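Local coordinates for peroxiredoxin (Mycobacterium tuberculosis, PDB 5EPF), which reduces hydrogen peroxide and organic hydroperoxides to water and alcohols as a thiol-specific peroxidase, protecting the cell against oxidative stress, at residues 55-69 with 145-157. Sequence-based numbering, arbitrary orientation.
Sequences EACHFRDLAKEFAEV and MDAHADKALATLR. With SO4 (sulfate ion), chain B.
Two helical segments packed side by side on one face of the thioredoxin-fold sheet meet where Phe-59 and Phe-66 pack against Ala-149 and its neighbours. Helices 55-61 and 63-68, with Leu-62 between them, both run roughly parallel to helix 145-157; the axes of helix 55-61 and helix 145-157 come within 8.2 Å, crossing at -34°. The small side chain of Ala-149 fits this close approach: its methyl sits over the centre of the Phe-59 ring, CB 3.6 Å from the ring centroid, a CH-pi contact. Phe-66 enters as a knob among Ala-149, Ala-152, Leu-153 and Leu-156; Leu-153 CD1 lies over one face, while Leu-156 CD1 meets the ring edge 3.9 Å from Phe-66 CE1. Val-69 extends this apolar seam to Leu-156.

Polar groups border the seam. With CG anti to the backbone N (chi1 -167°), the imidazole of His-58 reaches across to helix 145-157, and its NE2 donates to Asp-150 OD1 at 2.7 Å and 163°. The carboxylate stands almost perpendicular to the ring; its OD1 is met on the syn side, but well out of the carboxylate plane. Asp-146 OD1 lies over one face of this imidazole and Leu-62 CD1 over the other, a sandwich that restricts its rotation; the two carboxylates would probably favour a protonated ring. A water bridges the segments near each end: one accepts from Ala-149 N and lies near Met-145 O and Glu-55 O, while another donates to backbone Glu-65 O and side-chain Glu-68 OE1 and accepts from Arg-157 NE at 2.8 Å. Glu-55 OE2 lies over the His-148 ring, while Glu-55 OE1 forms a salt bridge with Arg-124 and His-148 ND1 is hydrogen-bonded to Thr-126 OG1. Helix 50-61 also carries Cys-52, consistent with the peroxidatic cysteine; the contact thus joins that helix to the C-terminal one, as in the peroxiredoxin version of the thioredoxin fold.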
ATOM      1  N   GLU A  55       5.596  10.271  -1.377  1.00  8.07           N
ATOM      2  CA  GLU A  55       5.706   8.816  -1.443  1.00  7.99           C
ATOM      3  C   GLU A  55       4.855   8.247  -2.574  1.00  7.51           C
ATOM      4  O   GLU A  55       5.333   7.434  -3.381  1.00  7.83           O
ATOM      5  CB  GLU A  55       5.283   8.213  -0.101  1.00  7.71           C
ATOM      6  CG  GLU A  55       5.386   6.703  -0.120  1.00  7.68           C
ATOM      7  CD  GLU A  55       4.827   6.000   1.090  1.00  7.59           C
ATOM      8  OE1 GLU A  55       4.291   6.637   2.014  1.00  9.24           O
ATOM      9  OE2 GLU A  55       4.911   4.743   1.102  1.00  7.80           O
ATOM     10  N   ALA A  56       3.590   8.676  -2.652  1.00  7.28           N
ATOM     11  CA  ALA A  56       2.659   8.108  -3.616  1.00  7.57           C
ATOM     12  C   ALA A  56       2.969   8.575  -5.033  1.00  7.21           C
ATOM     13  O   ALA A  56       2.774   7.814  -5.988  1.00  7.28           O
ATOM     14  CB  ALA A  56       1.230   8.468  -3.207  1.00  7.51           C
ATOM     15  N   CYS A  57       3.450   9.810  -5.199  1.00  7.66           N
ATOM     16  CA  CYS A  57       3.859  10.254  -6.527  1.00  8.32           C
ATOM     17  C   CYS A  57       5.112   9.530  -7.005  1.00  8.17           C
ATOM     18  O   CYS A  57       5.293   9.345  -8.216  1.00  9.53           O
ATOM     19  CB  CYS A  57       4.065  11.769  -6.547  1.00  9.70           C
ATOM     20  SG  CYS A  57       2.511  12.699  -6.515  1.00 10.55           S
ATOM     21  N   HIS A  58       5.996   9.127  -6.085  1.00  8.70           N
ATOM     22  CA  HIS A  58       7.145   8.325  -6.491  1.00  8.76           C
ATOM     23  C   HIS A  58       6.696   6.951  -6.980  1.00  7.78           C
ATOM     24  O   HIS A  58       7.173   6.477  -8.019  1.00  8.80           O
ATOM     25  CB  HIS A  58       8.154   8.243  -5.343  1.00  9.38           C
ATOM     26  CG  HIS A  58       9.490   7.700  -5.746  1.00  8.61           C
ATOM     27  ND1 HIS A  58      10.211   8.196  -6.807  1.00 10.30           N
ATOM     28  CD2 HIS A  58      10.237   6.699  -5.221  1.00  9.46           C
ATOM     29  CE1 HIS A  58      11.351   7.533  -6.913  1.00 10.44           C
ATOM     30  NE2 HIS A  58      11.389   6.616  -5.965  1.00 10.43           N
ATOM     31  N   PHE A  59       5.730   6.327  -6.287  1.00  7.46           N
ATOM     32  CA  PHE A  59       5.115   5.108  -6.812  1.00  7.31           C
ATOM     33  C   PHE A  59       4.502   5.341  -8.186  1.00  7.86           C
ATOM     34  O   PHE A  59       4.675   4.518  -9.096  1.00  8.43           O
ATOM     35  CB  PHE A  59       4.048   4.581  -5.857  1.00  7.18           C
ATOM     36  CG  PHE A  59       4.588   3.694  -4.761  1.00  7.29           C
ATOM     37  CD1 PHE A  59       5.019   2.403  -5.042  1.00  7.94           C
ATOM     38  CD2 PHE A  59       4.663   4.140  -3.444  1.00  6.94           C
ATOM     39  CE1 PHE A  59       5.513   1.582  -4.033  1.00  7.88           C
ATOM     40  CE2 PHE A  59       5.160   3.328  -2.431  1.00  7.19           C
ATOM     41  CZ  PHE A  59       5.591   2.033  -2.738  1.00  7.22           C
ATOM     42  N   ARG A  60       3.783   6.458  -8.358  1.00  7.83           N
ATOM     43  CA  ARG A  60       3.184   6.781  -9.649  1.00  8.70           C
ATOM     44  C   ARG A  60       4.243   6.840 -10.738  1.00  8.78           C
ATOM     45  O   ARG A  60       4.080   6.259 -11.821  1.00  9.93           O
ATOM     46  CB  ARG A  60       2.493   8.143  -9.555  1.00  8.69           C
ATOM     47  CG  ARG A  60       1.889   8.632 -10.886  1.00  9.04           C
ATOM     48  CD  ARG A  60       1.575  10.123 -10.808  1.00 10.51           C
ATOM     49  NE  ARG A  60       2.795  10.899 -10.624  1.00 11.07           N
ATOM     50  CZ  ARG A  60       2.840  12.177 -10.254  1.00 11.94           C
ATOM     51  NH1 ARG A  60       1.719  12.852 -10.010  1.00 11.58           N
ATOM     52  NH2 ARG A  60       4.012  12.778 -10.115  1.00 13.34           N
ATOM     53  N   ASP A  61       5.341   7.556 -10.466  1.00  9.20           N
ATOM     54  CA  ASP A  61       6.359   7.815 -11.469  1.00 11.16           C
ATOM     55  C   ASP A  61       7.104   6.554 -11.858  1.00 11.54           C
ATOM     56  O   ASP A  61       7.751   6.536 -12.908  1.00 14.09           O
ATOM     57  CB  ASP A  61       7.372   8.830 -10.931  1.00 13.79           C
ATOM     58  CG  ASP A  61       6.800  10.219 -10.728  1.00 16.09           C
ATOM     59  OD1 ASP A  61       5.714  10.541 -11.262  1.00 15.18           O
ATOM     60  OD2 ASP A  61       7.477  11.028 -10.038  1.00 18.02           O
ATOM     61  N   LEU A  62       7.050   5.506 -11.031  1.00 10.57           N
ATOM     62  CA  LEU A  62       7.727   4.244 -11.309  1.00 11.13           C
ATOM     63  C   LEU A  62       6.808   3.208 -11.958  1.00 11.33           C
ATOM     64  O   LEU A  62       7.103   2.006 -11.900  1.00 11.13           O
ATOM     65  CB  LEU A  62       8.378   3.704 -10.035  1.00 11.19           C
ATOM     66  CG  LEU A  62       9.605   4.480  -9.559  1.00 12.51           C
ATOM     67  CD1 LEU A  62       9.991   4.039  -8.140  1.00 13.18           C
ATOM     68  CD2 LEU A  62      10.771   4.297 -10.516  1.00 15.16           C
ATOM     69  N   ALA A  63       5.730   3.652 -12.616  1.00 11.39           N
ATOM     70  CA  ALA A  63       4.778   2.721 -13.230  1.00 12.36           C
ATOM     71  C   ALA A  63       5.464   1.706 -14.152  1.00 14.43           C
ATOM     72  O   ALA A  63       5.197   0.497 -14.085  1.00 15.04           O
ATOM     73  CB  ALA A  63       3.714   3.497 -14.017  1.00 12.54           C
ATOM     74  N   LYS A  64       6.319   2.180 -15.058  1.00 15.64           N
ATOM     75  CA  LYS A  64       6.916   1.265 -16.029  1.00 17.49           C
ATOM     76  C   LYS A  64       7.849   0.263 -15.356  1.00 16.68           C
ATOM     77  O   LYS A  64       7.892  -0.908 -15.749  1.00 18.07           O
ATOM     78  CB  LYS A  64       7.619   2.041 -17.143  1.00 20.16           C
ATOM     79  CG  LYS A  64       6.631   2.807 -18.038  1.00 23.58           C
ATOM     80  CD  LYS A  64       7.289   3.418 -19.269  1.00 26.58           C
ATOM     81  CE  LYS A  64       8.497   4.260 -18.902  1.00 29.04           C
ATOM     82  NZ  LYS A  64       9.311   4.586 -20.117  1.00 31.42           N
ATOM     83  N   GLU A  65       8.582   0.701 -14.327  1.00 15.14           N
ATOM     84  CA  GLU A  65       9.510  -0.179 -13.622  1.00 14.29           C
ATOM     85  C   GLU A  65       8.774  -1.288 -12.872  1.00 12.35           C
ATOM     86  O   GLU A  65       9.211  -2.450 -12.866  1.00 12.61           O
ATOM     87  CB  GLU A  65      10.370   0.640 -12.667  1.00 14.48           C
ATOM     88  CG  GLU A  65      11.371   1.586 -13.339  1.00 16.39           C
ATOM     89  CD  GLU A  65      10.790   2.910 -13.851  1.00 18.27           C
ATOM     90  OE1 GLU A  65       9.562   3.141 -13.831  1.00 19.06           O
ATOM     91  OE2 GLU A  65      11.598   3.742 -14.292  1.00 20.83           O
ATOM     92  N   PHE A  66       7.655  -0.954 -12.228  1.00 10.67           N
ATOM     93  CA  PHE A  66       6.872  -1.999 -11.578  1.00 10.89           C
ATOM     94  C   PHE A  66       6.254  -2.939 -12.601  1.00 12.62           C
ATOM     95  O   PHE A  66       6.233  -4.154 -12.395  1.00 12.95           O
ATOM     96  CB  PHE A  66       5.855  -1.420 -10.587  1.00 11.65           C
ATOM     97  CG  PHE A  66       6.488  -0.965  -9.297  1.00 11.35           C
ATOM     98  CD1 PHE A  66       6.904  -1.893  -8.350  1.00 12.64           C
ATOM     99  CD2 PHE A  66       6.706   0.377  -9.041  1.00 11.59           C
ATOM    100  CE1 PHE A  66       7.532  -1.482  -7.157  1.00 13.31           C
ATOM    101  CE2 PHE A  66       7.321   0.793  -7.857  1.00 11.90           C
ATOM    102  CZ  PHE A  66       7.728  -0.146  -6.908  1.00 12.48           C
ATOM    103  N   ALA A  67       5.801  -2.411 -13.736  1.00 14.46           N
ATOM    104  CA  ALA A  67       5.275  -3.286 -14.777  1.00 17.03           C
ATOM    105  C   ALA A  67       6.348  -4.231 -15.312  1.00 18.14           C
ATOM    106  O   ALA A  67       6.058  -5.392 -15.621  1.00 18.70           O
ATOM    107  CB  ALA A  67       4.641  -2.461 -15.890  1.00 18.20           C
ATOM    108  N   GLU A  68       7.599  -3.768 -15.398  1.00 19.55           N
ATOM    109  CA  GLU A  68       8.666  -4.631 -15.907  1.00 22.21           C
ATOM    110  C   GLU A  68       8.881  -5.860 -15.030  1.00 20.84           C
ATOM    111  O   GLU A  68       9.246  -6.927 -15.542  1.00 21.51           O
ATOM    112  CB  GLU A  68       9.978  -3.865 -16.048  1.00 25.78           C
ATOM    113  CG  GLU A  68      11.009  -4.673 -16.838  1.00 29.88           C
ATOM    114  CD  GLU A  68      12.448  -4.317 -16.522  1.00 33.63           C
ATOM    115  OE1 GLU A  68      12.685  -3.300 -15.835  1.00 34.59           O
ATOM    116  OE2 GLU A  68      13.344  -5.060 -16.985  1.00 35.68           O
ATOM    117  N   VAL A  69       8.686  -5.731 -13.715  1.00 18.37           N
ATOM    118  CA  VAL A  69       8.823  -6.869 -12.809  1.00 17.83           C
ATOM    119  C   VAL A  69       7.469  -7.514 -12.557  1.00 17.71           C
ATOM    120  O   VAL A  69       7.332  -8.342 -11.653  1.00 18.60           O
ATOM    121  CB  VAL A  69       9.542  -6.509 -11.490  1.00 17.69           C
ATOM    122  CG1 VAL A  69      11.013  -6.198 -11.753  1.00 19.39           C
ATOM    123  CG2 VAL A  69       8.848  -5.351 -10.777  1.00 16.13           C
ATOM    124  N   MET A 145      10.771   8.909   2.128  1.00  8.42           N
ATOM    125  CA  MET A 145       9.547   8.718   1.353  1.00  8.91           C
ATOM    126  C   MET A 145       9.803   7.924   0.076  1.00  8.66           C
ATOM    127  O   MET A 145       8.984   7.078  -0.309  1.00 10.27           O
ATOM    128  CB  MET A 145       8.915  10.072   1.018  1.00  9.98           C
ATOM    129  CG  MET A 145       8.476  10.893   2.234  1.00 11.92           C
ATOM    130  SD  MET A 145       7.344  10.048   3.370  1.00 13.11           S
ATOM    131  CE  MET A 145       8.469   9.382   4.598  1.00 13.38           C
ATOM    132  N   ASP A 146      10.930   8.179  -0.597  1.00  9.02           N
ATOM    133  CA  ASP A 146      11.230   7.474  -1.843  1.00  8.74           C
ATOM    134  C   ASP A 146      11.619   6.027  -1.584  1.00  7.76           C
ATOM    135  O   ASP A 146      11.419   5.169  -2.456  1.00  8.08           O
ATOM    136  CB  ASP A 146      12.365   8.144  -2.631  1.00 10.92           C
ATOM    137  CG  ASP A 146      11.952   9.444  -3.304  1.00 13.73           C
ATOM    138  OD1 ASP A 146      10.759   9.769  -3.368  1.00 12.66           O
ATOM    139  OD2 ASP A 146      12.866  10.149  -3.789  1.00 18.58           O
ATOM    140  N   ALA A 147      12.166   5.739  -0.395  1.00  8.23           N
ATOM    141  CA  ALA A 147      12.682   4.403  -0.100  1.00  8.69           C
ATOM    142  C   ALA A 147      11.584   3.350  -0.147  1.00  7.84           C
ATOM    143  O   ALA A 147      11.859   2.177  -0.406  1.00  9.18           O
ATOM    144  CB  ALA A 147      13.365   4.384   1.268  1.00  9.77           C
ATOM    145  N   HIS A 148      10.335   3.727   0.114  1.00  7.80           N
ATOM    146  CA  HIS A 148       9.252   2.750   0.044  1.00  7.93           C
ATOM    147  C   HIS A 148       9.166   2.115  -1.338  1.00  8.14           C
ATOM    148  O   HIS A 148       9.249   0.888  -1.469  1.00  9.49           O
ATOM    149  CB  HIS A 148       7.946   3.399   0.489  1.00  9.03           C
ATOM    150  CG  HIS A 148       7.923   3.673   1.949  1.00  8.84           C
ATOM    151  ND1 HIS A 148       7.451   2.759   2.873  1.00  8.33           N
ATOM    152  CD2 HIS A 148       8.389   4.729   2.661  1.00  9.99           C
ATOM    153  CE1 HIS A 148       7.592   3.261   4.087  1.00  9.27           C
ATOM    154  NE2 HIS A 148       8.171   4.448   3.985  1.00 10.23           N
ATOM    155  N   ALA A 149       9.079   2.927  -2.386  1.00  7.43           N
ATOM    156  CA  ALA A 149       9.039   2.353  -3.724  1.00  7.63           C
ATOM    157  C   ALA A 149      10.409   1.826  -4.142  1.00  7.66           C
ATOM    158  O   ALA A 149      10.496   0.779  -4.791  1.00  9.18           O
ATOM    159  CB  ALA A 149       8.498   3.349  -4.740  1.00  9.44           C
ATOM    160  N   ASP A 150      11.495   2.513  -3.758  1.00  7.92           N
ATOM    161  CA  ASP A 150      12.817   2.101  -4.230  1.00  8.08           C
ATOM    162  C   ASP A 150      13.202   0.735  -3.669  1.00  8.31           C
ATOM    163  O   ASP A 150      13.697  -0.132  -4.399  1.00  8.93           O
ATOM    164  CB  ASP A 150      13.879   3.135  -3.834  1.00  9.60           C
ATOM    165  CG  ASP A 150      13.711   4.475  -4.555  1.00 10.35           C
ATOM    166  OD1 ASP A 150      13.037   4.538  -5.602  1.00 10.63           O
ATOM    167  OD2 ASP A 150      14.254   5.484  -4.048  1.00 12.15           O
ATOM    168  N   LYS A 151      13.008   0.531  -2.364  1.00  8.17           N
ATOM    169  CA  LYS A 151      13.357  -0.758  -1.770  1.00  8.92           C
ATOM    170  C   LYS A 151      12.438  -1.856  -2.268  1.00  8.31           C
ATOM    171  O   LYS A 151      12.888  -2.975  -2.519  1.00  9.24           O
ATOM    172  CB  LYS A 151      13.334  -0.690  -0.240  1.00  9.89           C
ATOM    173  CG  LYS A 151      14.465   0.110   0.332  1.00 10.86           C
ATOM    174  CD  LYS A 151      14.250   0.455   1.791  1.00 12.08           C
ATOM    175  CE  LYS A 151      14.169  -0.763   2.710  1.00 14.26           C
ATOM    176  NZ  LYS A 151      15.458  -1.482   2.800  1.00 16.36           N
ATOM    177  N   ALA A 152      11.150  -1.550  -2.440  1.00  7.43           N
ATOM    178  CA  ALA A 152      10.227  -2.541  -2.972  1.00  7.70           C
ATOM    179  C   ALA A 152      10.643  -2.971  -4.369  1.00  8.28           C
ATOM    180  O   ALA A 152      10.696  -4.171  -4.676  1.00  8.87           O
ATOM    181  CB  ALA A 152       8.812  -1.981  -2.985  1.00  8.27           C
ATOM    182  N   LEU A 153      10.977  -2.003  -5.224  1.00  8.86           N
ATOM    183  CA  LEU A 153      11.407  -2.323  -6.578  1.00 10.07           C
ATOM    184  C   LEU A 153      12.700  -3.131  -6.565  1.00 10.44           C
ATOM    185  O   LEU A 153      12.836  -4.104  -7.321  1.00 11.45           O
ATOM    186  CB  LEU A 153      11.539  -1.035  -7.398  1.00 11.40           C
ATOM    187  CG  LEU A 153      11.949  -1.163  -8.858  1.00 13.40           C
ATOM    188  CD1 LEU A 153      10.928  -1.997  -9.629  1.00 14.40           C
ATOM    189  CD2 LEU A 153      12.150   0.210  -9.503  1.00 14.43           C
ATOM    190  N   ALA A 154      13.655  -2.769  -5.693  1.00  9.66           N
ATOM    191  CA  ALA A 154      14.910  -3.525  -5.652  1.00 11.96           C
ATOM    192  C   ALA A 154      14.679  -4.965  -5.186  1.00 10.72           C
ATOM    193  O   ALA A 154      15.283  -5.903  -5.721  1.00 11.89           O
ATOM    194  CB  ALA A 154      15.945  -2.806  -4.785  1.00 13.26           C
ATOM    195  N   THR A 155      13.789  -5.166  -4.211  1.00  9.45           N
ATOM    196  CA  THR A 155      13.460  -6.523  -3.790  1.00  9.82           C
ATOM    197  C   THR A 155      12.851  -7.325  -4.931  1.00  9.41           C
ATOM    198  O   THR A 155      13.221  -8.492  -5.158  1.00 10.86           O
ATOM    199  CB  THR A 155      12.507  -6.465  -2.610  1.00 10.14           C
ATOM    200  OG1 THR A 155      13.232  -5.966  -1.480  1.00 11.59           O
ATOM    201  CG2 THR A 155      11.939  -7.857  -2.323  1.00 12.05           C
ATOM    202  N   LEU A 156      11.925  -6.719  -5.675  1.00  8.34           N
ATOM    203  CA  LEU A 156      11.294  -7.437  -6.776  1.00  9.73           C
ATOM    204  C   LEU A 156      12.297  -7.748  -7.889  1.00 10.49           C
ATOM    205  O   LEU A 156      12.272  -8.841  -8.475  1.00 10.93           O
ATOM    206  CB  LEU A 156      10.113  -6.612  -7.297  1.00  9.86           C
ATOM    207  CG  LEU A 156       8.981  -6.509  -6.275  1.00 10.08           C
ATOM    208  CD1 LEU A 156       8.039  -5.341  -6.575  1.00 11.88           C
ATOM    209  CD2 LEU A 156       8.210  -7.844  -6.210  1.00 11.32           C
ATOM    210  N   ARG A 157      13.198  -6.809  -8.186  1.00 10.73           N
ATOM    211  CA  ARG A 157      14.246  -7.093  -9.158  1.00 12.30           C
ATOM    212  C   ARG A 157      15.148  -8.225  -8.685  1.00 13.37           C
ATOM    213  O   ARG A 157      15.575  -9.054  -9.491  1.00 14.10           O
ATOM    214  CB  ARG A 157      15.046  -5.819  -9.454  1.00 12.52           C
ATOM    215  CG  ARG A 157      14.244  -4.830 -10.282  1.00 14.22           C
ATOM    216  CD  ARG A 157      14.933  -3.488 -10.482  1.00 17.15           C
ATOM    217  NE  ARG A 157      14.232  -2.662 -11.465  1.00 19.42           N
ATOM    218  CZ  ARG A 157      14.497  -1.383 -11.720  1.00 21.77           C
ATOM    219  NH1 ARG A 157      15.439  -0.750 -11.035  1.00 22.38           N
ATOM    220  NH2 ARG A 157      13.815  -0.742 -12.668  1.00 22.47           N
TER
HETATM  221  S   SO4 B 200       2.681  16.490  -9.641  1.00 15.05           S
HETATM  222  O1  SO4 B 200       1.571  15.721  -9.099  1.00 13.92           O
HETATM  223  O2  SO4 B 200       3.122  17.513  -8.668  1.00 18.28           O
HETATM  224  O3  SO4 B 200       3.817  15.617  -9.953  1.00 16.90           O
HETATM  225  O4  SO4 B 200       2.247  17.187 -10.855  1.00 17.25           O
HETATM  226  O   HOH W   1       8.070   5.799  -2.547  1.00  9.23           O
HETATM  227  O   HOH W   2      11.975  -2.980 -13.143  1.00 22.32           O